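Long-range contact in DNA mismatch repair protein MutL (Aquifex aeolicus, PDB 6LZI), which probably takes part in DNA mismatch repair, binding and hydrolysing ATP in its N-terminal Bergerat-fold domain: residues V12-V24 and V139-L153. Sequence-based numbering, arbitrary orientation.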
# COMPACT_ATOMS: atom_id res chain seq x y z
N VAL A 12 -14.42 7.93 0.68
CA VAL A 12 -13.48 6.80 0.56
C VAL A 12 -12.64 6.93 -0.68
O VAL A 12 -11.46 6.54 -0.68
CB VAL A 12 -14.22 5.41 0.54
CG1 VAL A 12 -13.25 4.25 0.25
CG2 VAL A 12 -14.96 5.14 1.85
N ILE A 13 -13.23 7.42 -1.77
CA ILE A 13 -12.48 7.48 -3.02
C ILE A 13 -12.49 8.92 -3.53
O ILE A 13 -13.43 9.34 -4.21
CB ILE A 13 -13.04 6.54 -4.09
CG1 ILE A 13 -13.13 5.10 -3.56
CG2 ILE A 13 -12.05 6.52 -5.29
CD1 ILE A 13 -11.82 4.47 -3.18
N GLU A 14 -11.37 9.61 -3.33
CA GLU A 14 -11.20 10.99 -3.80
C GLU A 14 -10.17 11.10 -4.89
O GLU A 14 -10.15 12.10 -5.60
CB GLU A 14 -10.80 11.88 -2.62
CG GLU A 14 -11.82 11.70 -1.54
CD GLU A 14 -11.62 12.66 -0.39
OE1 GLU A 14 -10.55 12.62 0.24
OE2 GLU A 14 -12.56 13.44 -0.15
N SER A 15 -9.26 10.14 -4.99
CA SER A 15 -8.13 10.27 -5.91
C SER A 15 -7.54 8.89 -6.13
O SER A 15 -7.88 7.93 -5.43
CB SER A 15 -7.06 11.26 -5.38
OG SER A 15 -6.28 10.78 -4.31
N PRO A 16 -6.65 8.76 -7.10
CA PRO A 16 -6.03 7.45 -7.36
C PRO A 16 -5.38 6.80 -6.16
O PRO A 16 -5.49 5.59 -6.04
CB PRO A 16 -4.99 7.75 -8.46
CG PRO A 16 -5.68 8.97 -9.23
CD PRO A 16 -6.31 9.81 -8.10
N VAL A 17 -4.72 7.54 -5.25
CA VAL A 17 -4.08 6.86 -4.13
C VAL A 17 -5.11 6.11 -3.29
O VAL A 17 -4.81 5.04 -2.73
CB VAL A 17 -3.27 7.89 -3.31
CG1 VAL A 17 -4.17 8.73 -2.47
CG2 VAL A 17 -2.19 7.15 -2.41
N ASP A 18 -6.33 6.61 -3.23
CA ASP A 18 -7.33 5.96 -2.38
C ASP A 18 -7.71 4.62 -2.98
O ASP A 18 -8.03 3.66 -2.26
CB ASP A 18 -8.59 6.80 -2.25
CG ASP A 18 -8.34 8.12 -1.57
OD1 ASP A 18 -7.54 8.16 -0.59
OD2 ASP A 18 -8.91 9.14 -2.03
N VAL A 19 -7.77 4.58 -4.31
CA VAL A 19 -8.00 3.34 -5.02
C VAL A 19 -6.88 2.33 -4.75
O VAL A 19 -7.13 1.15 -4.46
CB VAL A 19 -8.14 3.59 -6.51
CG1 VAL A 19 -8.30 2.21 -7.20
CG2 VAL A 19 -9.32 4.49 -6.78
N VAL A 20 -5.62 2.76 -4.91
CA VAL A 20 -4.50 1.86 -4.70
C VAL A 20 -4.55 1.31 -3.29
O VAL A 20 -4.37 0.13 -3.06
CB VAL A 20 -3.19 2.62 -4.89
CG1 VAL A 20 -1.96 1.75 -4.61
CG2 VAL A 20 -3.12 3.12 -6.33
N LYS A 21 -4.94 2.17 -2.35
CA LYS A 21 -4.95 1.74 -0.95
C LYS A 21 -5.93 0.58 -0.78
O LYS A 21 -5.61 -0.48 -0.16
CB LYS A 21 -5.36 2.92 -0.06
CG LYS A 21 -5.46 2.56 1.42
CD LYS A 21 -6.89 2.19 1.80
CE LYS A 21 -7.09 2.21 3.28
NZ LYS A 21 -8.44 1.66 3.56
N GLU A 22 -7.15 0.78 -1.27
CA GLU A 22 -8.18 -0.23 -1.10
C GLU A 22 -7.79 -1.48 -1.80
O GLU A 22 -7.97 -2.56 -1.25
CB GLU A 22 -9.53 0.23 -1.58
CG GLU A 22 -10.00 1.47 -0.85
CD GLU A 22 -10.33 1.22 0.61
OE1 GLU A 22 -10.32 2.17 1.44
OE2 GLU A 22 -10.57 0.06 0.98
N LEU A 23 -7.20 -1.36 -3.01
CA LEU A 23 -6.85 -2.61 -3.69
C LEU A 23 -5.72 -3.36 -2.97
O LEU A 23 -5.79 -4.57 -2.80
CB LEU A 23 -6.48 -2.36 -5.17
CG LEU A 23 -7.73 -1.78 -5.85
CD1 LEU A 23 -7.29 -1.43 -7.35
CD2 LEU A 23 -8.99 -2.56 -5.84
N VAL A 24 -4.66 -2.65 -2.55
CA VAL A 24 -3.53 -3.36 -1.95
C VAL A 24 -3.97 -3.91 -0.61
O VAL A 24 -3.58 -5.00 -0.21
CB VAL A 24 -2.36 -2.37 -1.81
CG1 VAL A 24 -1.30 -2.92 -0.92
CG2 VAL A 24 -1.79 -1.98 -3.25
N VAL A 139 -8.55 -0.29 -12.85
CA VAL A 139 -9.44 0.86 -12.68
C VAL A 139 -9.03 1.94 -13.68
O VAL A 139 -7.89 2.45 -13.62
CB VAL A 139 -9.35 1.36 -11.23
CG1 VAL A 139 -10.22 2.55 -11.03
CG2 VAL A 139 -9.75 0.15 -10.35
N ARG A 140 -9.87 2.18 -14.68
CA ARG A 140 -9.54 3.12 -15.75
C ARG A 140 -10.43 4.34 -15.68
O ARG A 140 -11.60 4.22 -15.34
CB ARG A 140 -9.71 2.48 -17.13
CG ARG A 140 -8.56 1.49 -17.45
CD ARG A 140 -8.67 0.97 -18.90
NE ARG A 140 -7.41 0.27 -19.18
CZ ARG A 140 -6.27 0.88 -19.55
NH1 ARG A 140 -6.20 2.21 -19.71
NH2 ARG A 140 -5.18 0.16 -19.73
N ASP A 141 -9.86 5.47 -16.12
CA ASP A 141 -10.58 6.72 -16.34
C ASP A 141 -11.36 7.14 -15.10
O ASP A 141 -12.57 7.38 -15.15
CB ASP A 141 -11.52 6.56 -17.52
CG ASP A 141 -10.77 6.45 -18.83
OD1 ASP A 141 -9.52 6.63 -18.82
OD2 ASP A 141 -11.42 6.21 -19.85
N LEU A 142 -10.62 7.23 -14.00
CA LEU A 142 -11.25 7.43 -12.70
C LEU A 142 -11.99 8.75 -12.78
O LEU A 142 -11.47 9.72 -13.36
CB LEU A 142 -10.18 7.43 -11.61
CG LEU A 142 -10.60 7.66 -10.14
CD1 LEU A 142 -11.49 6.47 -9.75
CD2 LEU A 142 -9.39 7.82 -9.21
N PHE A 143 -13.23 8.76 -12.23
CA PHE A 143 -14.17 9.92 -12.25
C PHE A 143 -14.52 10.40 -13.67
O PHE A 143 -14.83 11.58 -13.88
CB PHE A 143 -13.62 11.08 -11.42
CG PHE A 143 -13.25 10.69 -10.01
CD1 PHE A 143 -14.24 10.13 -9.17
CD2 PHE A 143 -11.97 10.93 -9.53
CE1 PHE A 143 -13.90 9.78 -7.85
CE2 PHE A 143 -11.63 10.58 -8.19
CZ PHE A 143 -12.65 9.98 -7.39
N PHE A 144 -14.48 9.52 -14.69
CA PHE A 144 -14.91 9.96 -16.03
C PHE A 144 -16.36 10.44 -16.05
O PHE A 144 -16.74 11.32 -16.86
CB PHE A 144 -14.73 8.81 -17.01
CG PHE A 144 -15.82 7.81 -16.95
CD1 PHE A 144 -15.74 6.79 -16.03
CD2 PHE A 144 -16.88 7.82 -17.85
CE1 PHE A 144 -16.73 5.82 -15.95
CE2 PHE A 144 -17.87 6.85 -17.80
CZ PHE A 144 -17.79 5.83 -16.84
N ASN A 145 -17.20 9.85 -15.18
CA ASN A 145 -18.58 10.18 -14.93
C ASN A 145 -18.77 11.41 -14.04
O ASN A 145 -19.92 11.88 -13.94
CB ASN A 145 -19.32 8.95 -14.31
CG ASN A 145 -18.71 8.48 -12.93
OD1 ASN A 145 -17.49 8.52 -12.76
ND2 ASN A 145 -19.57 7.91 -11.99
N LEU A 146 -17.70 11.97 -13.46
CA LEU A 146 -17.75 13.20 -12.65
C LEU A 146 -16.69 14.18 -13.14
O LEU A 146 -15.63 14.32 -12.53
CB LEU A 146 -17.50 12.90 -11.16
CG LEU A 146 -18.47 11.81 -10.65
CD1 LEU A 146 -18.12 11.29 -9.24
CD2 LEU A 146 -19.79 12.52 -10.67
N PRO A 147 -16.96 14.87 -14.24
CA PRO A 147 -15.88 15.63 -14.88
C PRO A 147 -15.34 16.76 -14.01
O PRO A 147 -14.17 17.08 -14.11
CB PRO A 147 -16.52 16.13 -16.18
CG PRO A 147 -18.06 15.81 -16.09
CD PRO A 147 -18.16 14.72 -15.07
N VAL A 148 -16.14 17.38 -13.14
CA VAL A 148 -15.55 18.39 -12.26
C VAL A 148 -14.56 17.75 -11.28
O VAL A 148 -13.43 18.22 -11.10
CB VAL A 148 -16.67 19.16 -11.53
CG1 VAL A 148 -16.08 20.05 -10.41
CG2 VAL A 148 -17.48 19.99 -12.51
N ARG A 149 -14.98 16.68 -10.62
CA ARG A 149 -14.05 15.98 -9.73
C ARG A 149 -12.78 15.56 -10.47
O ARG A 149 -11.68 15.66 -9.93
CB ARG A 149 -14.70 14.76 -9.09
CG ARG A 149 -13.68 14.00 -8.24
CD ARG A 149 -14.33 13.18 -7.18
NE ARG A 149 -14.96 14.07 -6.22
CZ ARG A 149 -15.35 13.68 -5.03
NH1 ARG A 149 -15.18 12.41 -4.68
NH2 ARG A 149 -15.96 14.54 -4.23
N ARG A 150 -12.92 15.14 -11.74
CA ARG A 150 -11.76 14.70 -12.51
C ARG A 150 -10.86 15.88 -12.83
O ARG A 150 -9.64 15.80 -12.67
CB ARG A 150 -12.23 14.03 -13.81
CG ARG A 150 -11.12 13.36 -14.63
CD ARG A 150 -11.75 12.42 -15.69
NE ARG A 150 -10.80 11.83 -16.65
CZ ARG A 150 -9.98 10.79 -16.44
NH1 ARG A 150 -9.88 10.16 -15.24
NH2 ARG A 150 -9.20 10.40 -17.45
N LYS A 151 -11.45 17.01 -13.22
CA LYS A 151 -10.61 18.15 -13.57
C LYS A 151 -9.93 18.74 -12.35
O LYS A 151 -8.86 19.34 -12.47
CB LYS A 151 -11.42 19.19 -14.33
CG LYS A 151 -10.58 19.91 -15.40
CD LYS A 151 -11.30 19.94 -16.77
CE LYS A 151 -10.35 20.22 -17.94
NZ LYS A 151 -9.92 18.97 -18.60
N PHE A 152 -10.47 18.51 -11.15
CA PHE A 152 -9.82 19.02 -9.95
C PHE A 152 -8.77 18.07 -9.40
O PHE A 152 -8.16 18.39 -8.37
CB PHE A 152 -10.84 19.35 -8.85
CG PHE A 152 -11.44 20.74 -8.95
CD1 PHE A 152 -10.64 21.87 -8.77
CD2 PHE A 152 -12.80 20.92 -9.16
CE1 PHE A 152 -11.18 23.13 -8.84
CE2 PHE A 152 -13.34 22.18 -9.22
CZ PHE A 152 -12.53 23.29 -9.06
N LEU A 153 -8.53 16.91 -10.02
CA LEU A 153 -7.47 16.07 -9.53
C LEU A 153 -6.14 16.78 -9.69
O LEU A 153 -5.96 17.64 -10.56
CB LEU A 153 -7.41 14.73 -10.26
CG LEU A 153 -8.54 13.73 -10.02
CD1 LEU A 153 -8.47 12.60 -11.07
CD2 LEU A 153 -8.36 13.12 -8.66
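Two backbone amides, those of Glu-14 and Ser-15, converge on one carboxylate oxygen of Asp-18, and together they set the turn that meets Phe-143 and Leu-153. Glu-14 N reaches Asp-18 OD2 at 2.8 Å on its anti side; the bond from Ser-15 N, the N-cap residue of helix 16-29, is weak. The carbonyls of this turn point at the rim of the Phe-143 ring: Ile-13 O lies in its plane at the edge, 3.3 Å from CZ, while Glu-14 O comes in obliquely near CE2. Arg-149 CD covers one ring face over its centre, and the chain's bend at chi3 (-66°) brings NH1 within 3.6 Å of Ile-13 O. Leu-142 CG lies against the opposite face. In the Bergerat ATPase fold, this joins helix 16-29, which carries the ADP-pocket residues Asn-26 and Ser-27, to the end of strand 134-140 and the loop after it. Leu-142 CD2 lies 3.8 Å from Pro-16 CD, carried there by a chi1 of 178° that sets CG opposite the backbone N, and the side chain meets Val-19 tip to tip. Leu-153 CD2 rests 3.7 Å from Glu-14 O and 3.9 Å from Pro-16 CD. Replacing Phe-143 by alanine would probably open a gap beside the Ile-13 and Glu-14 carbonyls and leave the Arg-149 chain freer to turn. Deeper in, Val-139 CG2 packs on Val-19 CG1 at 4.0 Å and also touches Leu-23 CD1.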